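Local coordinates for extracellular solute-binding protein, family 1 (Trichodesmium erythraeum IMS101, PDB 6G7N) that binds ferric iron and probably delivers it, as the periplasmic solute-binding component, to an ABC transporter for iron uptake, at residues F96-K100 and Q261-S265; W128-I134 and I188-L193; S196-R201 and N268-P272; M219-Q224 and F286-K290. All blocks are in the same frame, centred on the assembly; numbering follows the deposited sequence.

Contact 1 (F96-K100 and Q261-S265); sequences FGFSK and QKIFS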
# COMPACT_ATOMS: atom_id res chain seq x y z
N PHE A 96 -6.55 7.96 -7.46
CA PHE A 96 -5.18 8.18 -7.93
C PHE A 96 -4.22 7.86 -6.81
O PHE A 96 -4.45 8.25 -5.67
CB PHE A 96 -5.00 9.67 -8.32
CG PHE A 96 -5.97 10.14 -9.38
CD1 PHE A 96 -7.25 10.58 -9.01
CD2 PHE A 96 -5.67 10.07 -10.73
CE1 PHE A 96 -8.18 10.94 -9.96
CE2 PHE A 96 -6.62 10.43 -11.68
CZ PHE A 96 -7.86 10.86 -11.29
N GLY A 97 -3.09 7.23 -7.15
CA GLY A 97 -2.02 7.06 -6.19
C GLY A 97 -1.12 8.29 -6.06
O GLY A 97 -0.77 8.89 -7.05
N PHE A 98 -0.74 8.56 -4.80
CA PHE A 98 0.15 9.67 -4.49
C PHE A 98 1.45 9.26 -3.81
O PHE A 98 2.42 10.00 -3.87
CB PHE A 98 -0.56 10.76 -3.70
CG PHE A 98 -1.70 11.37 -4.48
CD1 PHE A 98 -1.47 12.29 -5.48
CD2 PHE A 98 -3.01 10.99 -4.25
CE1 PHE A 98 -2.51 12.80 -6.24
CE2 PHE A 98 -4.05 11.48 -5.02
CZ PHE A 98 -3.81 12.40 -6.00
N SER A 99 1.49 8.07 -3.18
CA SER A 99 2.76 7.45 -2.78
C SER A 99 2.61 5.95 -3.01
O SER A 99 1.50 5.45 -3.16
CB SER A 99 3.23 7.81 -1.37
OG SER A 99 2.39 7.28 -0.38
N LYS A 100 3.75 5.26 -3.03
CA LYS A 100 3.83 3.87 -3.41
C LYS A 100 4.56 3.07 -2.34
O LYS A 100 5.57 3.50 -1.79
CB LYS A 100 4.62 3.78 -4.77
CG LYS A 100 5.00 2.46 -5.33
CD LYS A 100 5.67 2.75 -6.67
CE LYS A 100 7.05 3.39 -6.69
NZ LYS A 100 7.63 3.32 -8.06
N GLN A 261 5.27 15.72 -3.22
CA GLN A 261 5.64 14.32 -3.34
C GLN A 261 6.67 13.92 -2.29
O GLN A 261 6.56 12.86 -1.68
CB GLN A 261 6.16 14.01 -4.76
CG GLN A 261 5.04 13.85 -5.78
CD GLN A 261 4.39 12.50 -5.60
OE1 GLN A 261 5.01 11.46 -5.88
NE2 GLN A 261 3.16 12.51 -5.10
N LYS A 262 7.66 14.78 -2.09
CA LYS A 262 8.67 14.51 -1.06
C LYS A 262 8.02 14.44 0.33
O LYS A 262 8.24 13.48 1.08
CB LYS A 262 9.74 15.58 -1.09
CG LYS A 262 10.77 15.45 0.02
CD LYS A 262 11.82 16.56 -0.02
CE LYS A 262 12.78 16.51 1.16
NZ LYS A 262 13.56 15.25 1.18
N ILE A 263 7.26 15.46 0.71
CA ILE A 263 6.73 15.50 2.06
C ILE A 263 5.76 14.35 2.29
O ILE A 263 5.84 13.68 3.34
CB ILE A 263 6.00 16.83 2.30
CG1 ILE A 263 6.97 18.02 2.29
CG2 ILE A 263 5.22 16.79 3.61
CD1 ILE A 263 6.32 19.37 2.13
N PHE A 264 4.88 14.10 1.34
CA PHE A 264 3.85 13.08 1.53
C PHE A 264 4.47 11.69 1.58
O PHE A 264 4.09 10.87 2.43
CB PHE A 264 2.82 13.18 0.41
CG PHE A 264 1.67 12.23 0.56
CD1 PHE A 264 0.75 12.35 1.60
CD2 PHE A 264 1.54 11.14 -0.30
CE1 PHE A 264 -0.29 11.46 1.73
CE2 PHE A 264 0.52 10.24 -0.15
CZ PHE A 264 -0.41 10.41 0.85
N SER A 265 5.38 11.39 0.65
CA SER A 265 5.96 10.06 0.62
C SER A 265 6.85 9.83 1.85
O SER A 265 6.77 8.79 2.52
CB SER A 265 6.74 9.83 -0.69
OG SER A 265 5.92 10.11 -1.82
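Gln261 reaches from helix 258-266 to the corner of the chain at Phe98 and grips its backbone carbonyl: NE2 donates to Phe98 O at 2.9 Å, with 151° at the hydrogen. The approach lies in the carbonyl plane, on a lone pair, though the oxygen sits tilted from the plane of the Gln261 amide. A bend at chi2 (-76°) folds the chain back and brings the amide to that oxygen. The same amide bonds the backbone elsewhere, NE2 to Leu255 O and OE1 to the amides of Val273 and Val274. Replacing Gln261 by alanine is likely to leave Phe98 O without this donor and the amides of Val273 and Val274 without their shared acceptor. Apolar contact comes from Phe264, whose CG stands opposite the backbone N (chi1 -176°), sending the ring out to the corner, where its CE2 meets Phe98 CB at 3.7 Å, obliquely to the ring. Among the polar side chains, Ser99 OG lies beside the same ring, 3.5 Å from Phe264 CE2 and again oblique to it, and takes its hydrogen bonds from outside the two segments, with Glu270 and Arg9. Phe98 and Ser99 both face Ser234 of strand 231-239, forming a classic beta bulge, and helix 258-266 packs against it in the mixed sheet of a periplasmic binding protein.

Contact 2 (W128-I134 and I188-L193); sequences WKGKIVI and IGDIGL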
# COMPACT_ATOMS: atom_id res chain seq x y z
N TRP A 128 10.71 -24.11 2.10
CA TRP A 128 10.34 -23.09 3.08
C TRP A 128 9.46 -23.61 4.21
O TRP A 128 8.99 -22.82 5.03
CB TRP A 128 9.68 -21.89 2.38
CG TRP A 128 10.57 -21.22 1.40
CD1 TRP A 128 10.38 -21.11 0.05
CD2 TRP A 128 11.79 -20.53 1.69
NE1 TRP A 128 11.38 -20.39 -0.52
CE2 TRP A 128 12.27 -20.01 0.45
CE3 TRP A 128 12.50 -20.24 2.86
CZ2 TRP A 128 13.46 -19.29 0.34
CZ3 TRP A 128 13.71 -19.51 2.75
CH2 TRP A 128 14.15 -19.04 1.49
N LYS A 129 9.29 -24.94 4.31
CA LYS A 129 8.41 -25.48 5.35
C LYS A 129 8.88 -25.05 6.74
O LYS A 129 10.07 -25.18 7.05
CB LYS A 129 8.29 -27.00 5.25
CG LYS A 129 7.10 -27.56 6.04
CD LYS A 129 6.89 -29.03 5.77
CE LYS A 129 5.50 -29.46 6.21
NZ LYS A 129 5.34 -29.46 7.67
N GLY A 130 7.95 -24.54 7.55
CA GLY A 130 8.26 -24.12 8.91
C GLY A 130 8.98 -22.79 9.00
O GLY A 130 9.39 -22.43 10.10
N LYS A 131 9.11 -22.06 7.89
CA LYS A 131 10.01 -20.89 7.84
C LYS A 131 9.33 -19.55 7.59
O LYS A 131 10.02 -18.55 7.72
CB LYS A 131 11.14 -21.11 6.82
CG LYS A 131 12.05 -22.27 7.24
CD LYS A 131 13.18 -22.58 6.30
CE LYS A 131 14.11 -23.62 6.93
NZ LYS A 131 15.40 -23.77 6.19
N ILE A 132 8.04 -19.54 7.24
CA ILE A 132 7.41 -18.28 6.77
C ILE A 132 6.53 -17.70 7.85
O ILE A 132 5.72 -18.41 8.46
CB ILE A 132 6.58 -18.52 5.51
CG1 ILE A 132 7.45 -19.12 4.42
CG2 ILE A 132 5.92 -17.21 5.03
CD1 ILE A 132 6.82 -19.26 3.06
N VAL A 133 6.64 -16.39 8.09
CA VAL A 133 5.69 -15.66 8.93
C VAL A 133 4.96 -14.60 8.08
O VAL A 133 5.57 -13.88 7.28
CB VAL A 133 6.34 -15.06 10.19
CG1 VAL A 133 6.73 -16.15 11.19
CG2 VAL A 133 7.50 -14.17 9.87
N ILE A 134 3.66 -14.50 8.29
CA ILE A 134 2.83 -13.51 7.61
C ILE A 134 1.58 -13.28 8.47
O ILE A 134 1.13 -14.17 9.20
CB ILE A 134 2.48 -13.95 6.17
CG1 ILE A 134 1.83 -12.81 5.35
CG2 ILE A 134 1.57 -15.17 6.17
CD1 ILE A 134 1.76 -13.10 3.86
N ILE A 188 11.89 -16.75 14.69
CA ILE A 188 10.62 -17.48 14.69
C ILE A 188 10.31 -17.92 13.25
O ILE A 188 9.80 -19.03 13.01
CB ILE A 188 9.51 -16.59 15.28
CG1 ILE A 188 9.79 -16.34 16.77
CG2 ILE A 188 8.14 -17.19 15.06
CD1 ILE A 188 8.95 -15.27 17.40
N GLY A 189 10.58 -17.03 12.30
CA GLY A 189 10.59 -17.38 10.89
C GLY A 189 11.92 -16.99 10.29
O GLY A 189 12.65 -16.15 10.88
N ASP A 190 12.25 -17.55 9.12
CA ASP A 190 13.41 -17.08 8.37
C ASP A 190 13.04 -16.00 7.36
O ASP A 190 13.89 -15.20 6.99
CB ASP A 190 14.15 -18.23 7.67
CG ASP A 190 14.89 -19.15 8.64
OD1 ASP A 190 15.07 -18.80 9.82
OD2 ASP A 190 15.26 -20.23 8.17
N ILE A 191 11.80 -16.02 6.86
CA ILE A 191 11.32 -15.04 5.90
C ILE A 191 9.89 -14.66 6.26
O ILE A 191 9.17 -15.40 6.94
CB ILE A 191 11.43 -15.52 4.43
CG1 ILE A 191 10.54 -16.72 4.18
CG2 ILE A 191 12.88 -15.78 4.03
CD1 ILE A 191 10.47 -17.11 2.71
N GLY A 192 9.48 -13.50 5.78
CA GLY A 192 8.10 -13.06 5.91
C GLY A 192 7.74 -12.11 4.82
O GLY A 192 8.60 -11.71 4.05
N LEU A 193 6.45 -11.78 4.73
CA LEU A 193 5.99 -10.74 3.80
C LEU A 193 5.55 -9.54 4.60
O LEU A 193 4.86 -9.67 5.61
CB LEU A 193 4.85 -11.21 2.90
CG LEU A 193 5.15 -12.31 1.90
CD1 LEU A 193 4.01 -12.64 0.94
CD2 LEU A 193 6.35 -12.03 1.02
O HOH W 1 11.58 -20.88 11.07
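Ile191 pushes its CD1 onto one face of the Trp128 indole, a CH-pi contact 3.8 Å from the centroid of the six-membered ring and 15° off its normal. With CG1 set between the backbone N and the carbonyl carbon (chi1 64°), the branch swings toward the other segment, and CG2 reaches the indole rim at CZ3. Ile132 CG1 lies against Ile191 CG1 on the same side of the sheet. On the other side the Val133 CG1 bump sits at Gly189, where a beta carbon would clash with it; separately, one on Gly192 would run into the backbone O of Val133. Ile134 and Leu193 run side by side, their CD1 atoms 3.7 Å apart. Lys131 stretches past Asp190, NZ staying 4.1 Å from OD2, too far for a salt bridge. Lys131 O accepts both Asp190 N (2.8 Å) and Ile191 N (3.2 Å); Val133 N bonds Ile191 O, and Leu193 N bonds Val133 O weakly. A water bridges Gly130 O and Ile188 O beside the type II beta turn of Trp128 to Lys131. Helices 140-167 and 177-186 link these parallel strands, a beta-alpha-beta connection of the kind found in periplasmic binding protein domains.

Contact 3 (S196-R201 and N268-P272); sequences SYYLAR and NNEYP. With FE (Fe (III) ion), chain E; DAL (D-alanine), chain C.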
# COMPACT_ATOMS: atom_id res chain seq x y z
N SER A 196 7.35 -2.51 2.48
CA SER A 196 8.68 -1.92 2.51
C SER A 196 8.86 -0.86 3.60
O SER A 196 9.90 -0.82 4.28
CB SER A 196 8.93 -1.31 1.11
OG SER A 196 7.87 -0.44 0.69
N TYR A 197 7.86 0.01 3.75
CA TYR A 197 7.98 1.13 4.65
C TYR A 197 8.07 0.72 6.11
O TYR A 197 8.52 1.52 6.94
CB TYR A 197 6.86 2.17 4.41
CG TYR A 197 5.47 1.64 4.58
CD1 TYR A 197 4.85 1.59 5.81
CD2 TYR A 197 4.75 1.17 3.49
CE1 TYR A 197 3.56 1.09 5.94
CE2 TYR A 197 3.47 0.66 3.61
CZ TYR A 197 2.87 0.57 4.85
OH TYR A 197 1.63 0.00 4.98
N TYR A 198 7.64 -0.49 6.47
CA TYR A 198 7.73 -0.92 7.87
C TYR A 198 9.18 -1.21 8.26
O TYR A 198 9.56 -1.00 9.42
CB TYR A 198 6.83 -2.12 8.17
CG TYR A 198 5.36 -1.80 8.12
CD1 TYR A 198 4.78 -0.92 9.03
CD2 TYR A 198 4.54 -2.35 7.14
CE1 TYR A 198 3.44 -0.63 8.97
CE2 TYR A 198 3.20 -2.04 7.08
CZ TYR A 198 2.65 -1.17 7.98
OH TYR A 198 1.31 -0.84 7.91
N LEU A 199 10.00 -1.72 7.33
CA LEU A 199 11.40 -1.90 7.64
C LEU A 199 12.10 -0.54 7.73
O LEU A 199 12.90 -0.30 8.66
CB LEU A 199 12.09 -2.81 6.63
CG LEU A 199 13.54 -3.13 6.93
CD1 LEU A 199 13.74 -3.84 8.28
CD2 LEU A 199 14.13 -3.98 5.82
N ALA A 200 11.80 0.34 6.78
CA ALA A 200 12.32 1.71 6.84
C ALA A 200 11.99 2.43 8.14
O ALA A 200 12.82 3.16 8.70
CB ALA A 200 11.85 2.48 5.64
N ARG A 201 10.77 2.23 8.62
CA ARG A 201 10.33 2.85 9.86
C ARG A 201 11.23 2.42 11.04
O ARG A 201 11.63 3.26 11.86
CB ARG A 201 8.89 2.48 10.13
CG ARG A 201 8.29 3.20 11.29
CD ARG A 201 6.85 2.76 11.52
NE ARG A 201 5.94 3.10 10.42
CZ ARG A 201 4.64 2.80 10.44
NH1 ARG A 201 4.14 2.10 11.45
NH2 ARG A 201 3.84 3.16 9.45
N ASN A 268 5.63 8.70 5.53
CA ASN A 268 5.50 7.30 5.88
C ASN A 268 6.56 6.41 5.26
O ASN A 268 6.32 5.21 5.09
CB ASN A 268 4.09 6.77 5.57
CG ASN A 268 3.83 5.41 6.20
OD1 ASN A 268 4.26 5.15 7.35
ND2 ASN A 268 3.07 4.55 5.50
N ASN A 269 7.71 6.97 4.91
CA ASN A 269 8.78 6.17 4.32
C ASN A 269 8.36 5.37 3.10
O ASN A 269 8.85 4.28 2.87
CB ASN A 269 9.43 5.26 5.37
CG ASN A 269 9.94 6.03 6.55
OD1 ASN A 269 10.77 6.91 6.41
ND2 ASN A 269 9.41 5.72 7.72
N GLU A 270 7.48 5.98 2.29
CA GLU A 270 7.01 5.43 1.02
C GLU A 270 7.81 6.06 -0.13
O GLU A 270 8.56 7.03 0.06
CB GLU A 270 5.49 5.63 0.87
CG GLU A 270 4.73 4.76 1.84
CD GLU A 270 3.22 4.86 1.72
OE1 GLU A 270 2.68 4.76 0.58
OE2 GLU A 270 2.54 4.99 2.77
N TYR A 271 7.64 5.47 -1.31
CA TYR A 271 8.25 6.01 -2.53
C TYR A 271 7.31 7.03 -3.15
O TYR A 271 6.09 6.87 -3.11
CB TYR A 271 8.48 4.87 -3.54
CG TYR A 271 9.43 3.79 -3.07
CD1 TYR A 271 10.80 3.91 -3.28
CD2 TYR A 271 8.99 2.65 -2.41
CE1 TYR A 271 11.70 2.94 -2.83
CE2 TYR A 271 9.89 1.67 -1.95
CZ TYR A 271 11.23 1.83 -2.17
OH TYR A 271 12.10 0.84 -1.69
N PRO A 272 7.85 8.04 -3.83
CA PRO A 272 7.01 8.90 -4.66
C PRO A 272 6.42 8.13 -5.80
O PRO A 272 6.96 7.11 -6.23
CB PRO A 272 8.00 9.96 -5.23
CG PRO A 272 9.20 9.83 -4.37
CD PRO A 272 9.28 8.41 -3.96
FE FE E . 0.40 0.27 6.53
N DAL C . -0.96 1.21 8.02
CA DAL C . -0.75 2.69 7.96
CB DAL C . -2.05 3.42 8.26
C DAL C . -0.16 3.15 6.66
O DAL C . 0.22 2.25 5.88
OXT DAL C . -0.08 4.39 6.46
O HOH W 2 8.66 2.19 1.03
O HOH W 3 6.99 3.97 7.76
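The Tyr197 ring carries Asn268 ND2 over one face, 3.4 Å above its plane toward the rim, and has the iron in plane at its edge. A chi1 of 59° sets Tyr197 CG between backbone N and carbonyl carbon, turning the ring to both; ring and Asn268 amide are 54° apart. Tyr197 CE1 lies over a face of the Tyr198 ring, while the Arg201 guanidinium has Tyr198 CD1 above its centre and Asn268 at its edge. This is the ferric site of a periplasmic binding protein fold: Tyr197 OH and Tyr198 OH each bind iron(III) at 2.0 Å, as do N and O of D-alanine, with Tyr141 among the further ligands. Asn268 does not bind the iron but lines the D-alanine pocket, its ND2 3.3 Å from DAL OXT. Its OD1 accepts from Arg201 NH2 at 2.9 Å on an in-plane lone pair, and ND2 donates to the anti lone pair of Glu270 OE2, which also pairs with Arg101. A leucine in its place would probably leave Arg201 NH2 and Glu270 OE2 without this partner and the D-alanine carboxylate without a polar neighbour. Asn269 CB meets Ala200 CB at 3.7 Å. A water joins Ser196 OG to Asn269 O, 2.8 Å from each.

Contact 4 (M219-Q224 and F286-K290); sequences MFFPNQ and FGSFK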
# COMPACT_ATOMS: atom_id res chain seq x y z
N MET A 219 15.59 -6.71 2.97
CA MET A 219 14.43 -6.55 2.09
C MET A 219 14.77 -7.03 0.71
O MET A 219 15.74 -6.56 0.12
CB MET A 219 14.08 -5.06 2.00
CG MET A 219 13.06 -4.74 0.93
SD MET A 219 12.45 -3.06 1.08
CE MET A 219 12.21 -2.95 2.81
N PHE A 220 13.96 -7.94 0.16
CA PHE A 220 14.15 -8.50 -1.17
C PHE A 220 12.92 -8.17 -2.02
O PHE A 220 11.80 -8.51 -1.65
CB PHE A 220 14.37 -10.01 -1.08
CG PHE A 220 14.71 -10.68 -2.38
CD1 PHE A 220 16.02 -10.76 -2.83
CD2 PHE A 220 13.70 -11.17 -3.19
CE1 PHE A 220 16.33 -11.38 -4.01
CE2 PHE A 220 14.01 -11.78 -4.40
CZ PHE A 220 15.32 -11.88 -4.81
N PHE A 221 13.16 -7.57 -3.18
CA PHE A 221 12.10 -7.19 -4.13
C PHE A 221 11.88 -8.35 -5.09
O PHE A 221 12.75 -8.63 -5.91
CB PHE A 221 12.53 -5.93 -4.89
CG PHE A 221 12.77 -4.74 -3.99
CD1 PHE A 221 11.73 -4.10 -3.36
CD2 PHE A 221 14.05 -4.26 -3.77
CE1 PHE A 221 11.91 -3.01 -2.52
CE2 PHE A 221 14.26 -3.18 -2.92
CZ PHE A 221 13.19 -2.55 -2.30
N PRO A 222 10.73 -9.06 -5.02
CA PRO A 222 10.63 -10.28 -5.78
C PRO A 222 10.30 -10.07 -7.25
O PRO A 222 9.84 -8.99 -7.68
CB PRO A 222 9.48 -11.04 -5.07
CG PRO A 222 9.38 -10.42 -3.72
CD PRO A 222 9.66 -8.98 -4.01
N ASN A 223 10.54 -11.13 -8.02
CA ASN A 223 10.14 -11.24 -9.43
C ASN A 223 10.87 -10.23 -10.34
O ASN A 223 10.38 -9.88 -11.41
CB ASN A 223 8.61 -11.18 -9.65
CG ASN A 223 7.85 -12.33 -8.98
OD1 ASN A 223 7.95 -12.53 -7.77
ND2 ASN A 223 7.08 -13.10 -9.77
N GLN A 224 12.11 -9.89 -9.97
CA GLN A 224 12.90 -8.96 -10.77
C GLN A 224 13.28 -9.46 -12.14
O GLN A 224 13.51 -8.64 -13.02
CB GLN A 224 14.17 -8.56 -10.01
CG GLN A 224 13.86 -7.76 -8.76
CD GLN A 224 13.18 -6.45 -9.10
OE1 GLN A 224 13.82 -5.55 -9.70
NE2 GLN A 224 11.88 -6.33 -8.79
N PHE A 286 18.45 0.23 -0.23
CA PHE A 286 17.82 -0.96 -0.77
C PHE A 286 17.83 -1.01 -2.29
O PHE A 286 17.62 -2.08 -2.87
CB PHE A 286 16.41 -1.08 -0.23
CG PHE A 286 16.36 -1.17 1.25
CD1 PHE A 286 16.74 -2.33 1.90
CD2 PHE A 286 15.99 -0.07 2.00
CE1 PHE A 286 16.73 -2.41 3.28
CE2 PHE A 286 15.98 -0.14 3.38
CZ PHE A 286 16.33 -1.32 4.01
N GLY A 287 18.08 0.13 -2.94
CA GLY A 287 18.22 0.20 -4.40
C GLY A 287 16.89 0.27 -5.11
O GLY A 287 15.84 0.06 -4.53
N SER A 288 16.96 0.60 -6.39
CA SER A 288 15.77 0.63 -7.22
C SER A 288 15.39 -0.80 -7.61
O SER A 288 16.16 -1.76 -7.45
CB SER A 288 15.98 1.47 -8.46
OG SER A 288 17.06 0.96 -9.19
N PHE A 289 14.17 -0.94 -8.10
CA PHE A 289 13.65 -2.25 -8.42
C PHE A 289 12.56 -2.13 -9.46
O PHE A 289 11.84 -1.12 -9.54
CB PHE A 289 13.11 -2.99 -7.16
CG PHE A 289 12.01 -2.28 -6.44
CD1 PHE A 289 12.30 -1.31 -5.51
CD2 PHE A 289 10.67 -2.59 -6.69
CE1 PHE A 289 11.30 -0.65 -4.85
CE2 PHE A 289 9.66 -1.95 -6.00
CZ PHE A 289 9.97 -0.98 -5.07
N LYS A 290 12.44 -3.17 -10.27
CA LYS A 290 11.40 -3.24 -11.29
C LYS A 290 10.03 -3.39 -10.65
O LYS A 290 9.82 -4.28 -9.83
CB LYS A 290 11.63 -4.44 -12.21
CG LYS A 290 10.65 -4.51 -13.34
CD LYS A 290 10.89 -5.72 -14.22
CE LYS A 290 9.88 -5.77 -15.34
NZ LYS A 290 10.22 -6.81 -16.32
O HOH W 4 17.34 -4.51 -0.46
O HOH W 5 12.77 -8.54 -15.51
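Phe221 lies flat on Phe289 in an offset stack, centroids 3.9 Å apart and planes at 6°, where the end of strand 217-220 meets the irregular loop before helix 297-301 in this periplasmic binding protein fold. Followed outward, Phe221 starts with CB against Phe289 CB, and CG then sits over the CB and CG of the same residue. On one side of the ring CD1 rests above Phe289 CD1 and CG, and CE1 makes the closest approach, 3.4 Å to Phe289 CE1. On the other, CD2 meets Phe289 CB, and the ring edge at CE2 faces Phe286 O, 3.5 Å away and in the ring plane. The tip, CZ, ends over Phe289 CD1. Met219 CG lies over the rim of the opposite face in the conformer given. Phe289 is brought under the ring by a chi1 of 59°, which places its CG between the backbone N and the carbonyl carbon; its ring also meets Tyr271 edge-to-face. In that same Met219 conformer SD stands above the Phe286 ring, a long Met-aromatic contact at 4.6 Å from the centroid. Beyond the stack, the Gln224 amide bonds the backbone of Lys290 twice, which fixes its rotation. Gln224 NE2 donates to Lys290 O at 3.1 Å, and Gln224 OE1 accepts from Lys290 N at 2.8 Å, both on in-plane lone pairs.

How the contacts relate
Contacts 1 and 3 are the buried pair nearest the chain's centre, and they touch: helix 258-266 runs on into the turn that carries Asn268, and Lys100 N lies within bonding distance of Tyr271 O. Contact 3 holds the iron and is rich in buried polar groups, whereas contact 1 combines amide-to-backbone bonding with aromatic packing. Contact 2 lies across the centre, about 30 Å from contact 1 between centres; largely buried but farther out, with exposed residues at its turn, it is strand pairing with aliphatic filling, and strand 191-195 leads on into helix 196-204 of contact 3. Contact 4 is partly buried and mainly aromatic, touching contact 3 through Tyr271 and Met219. All four reach the same mixed sheet.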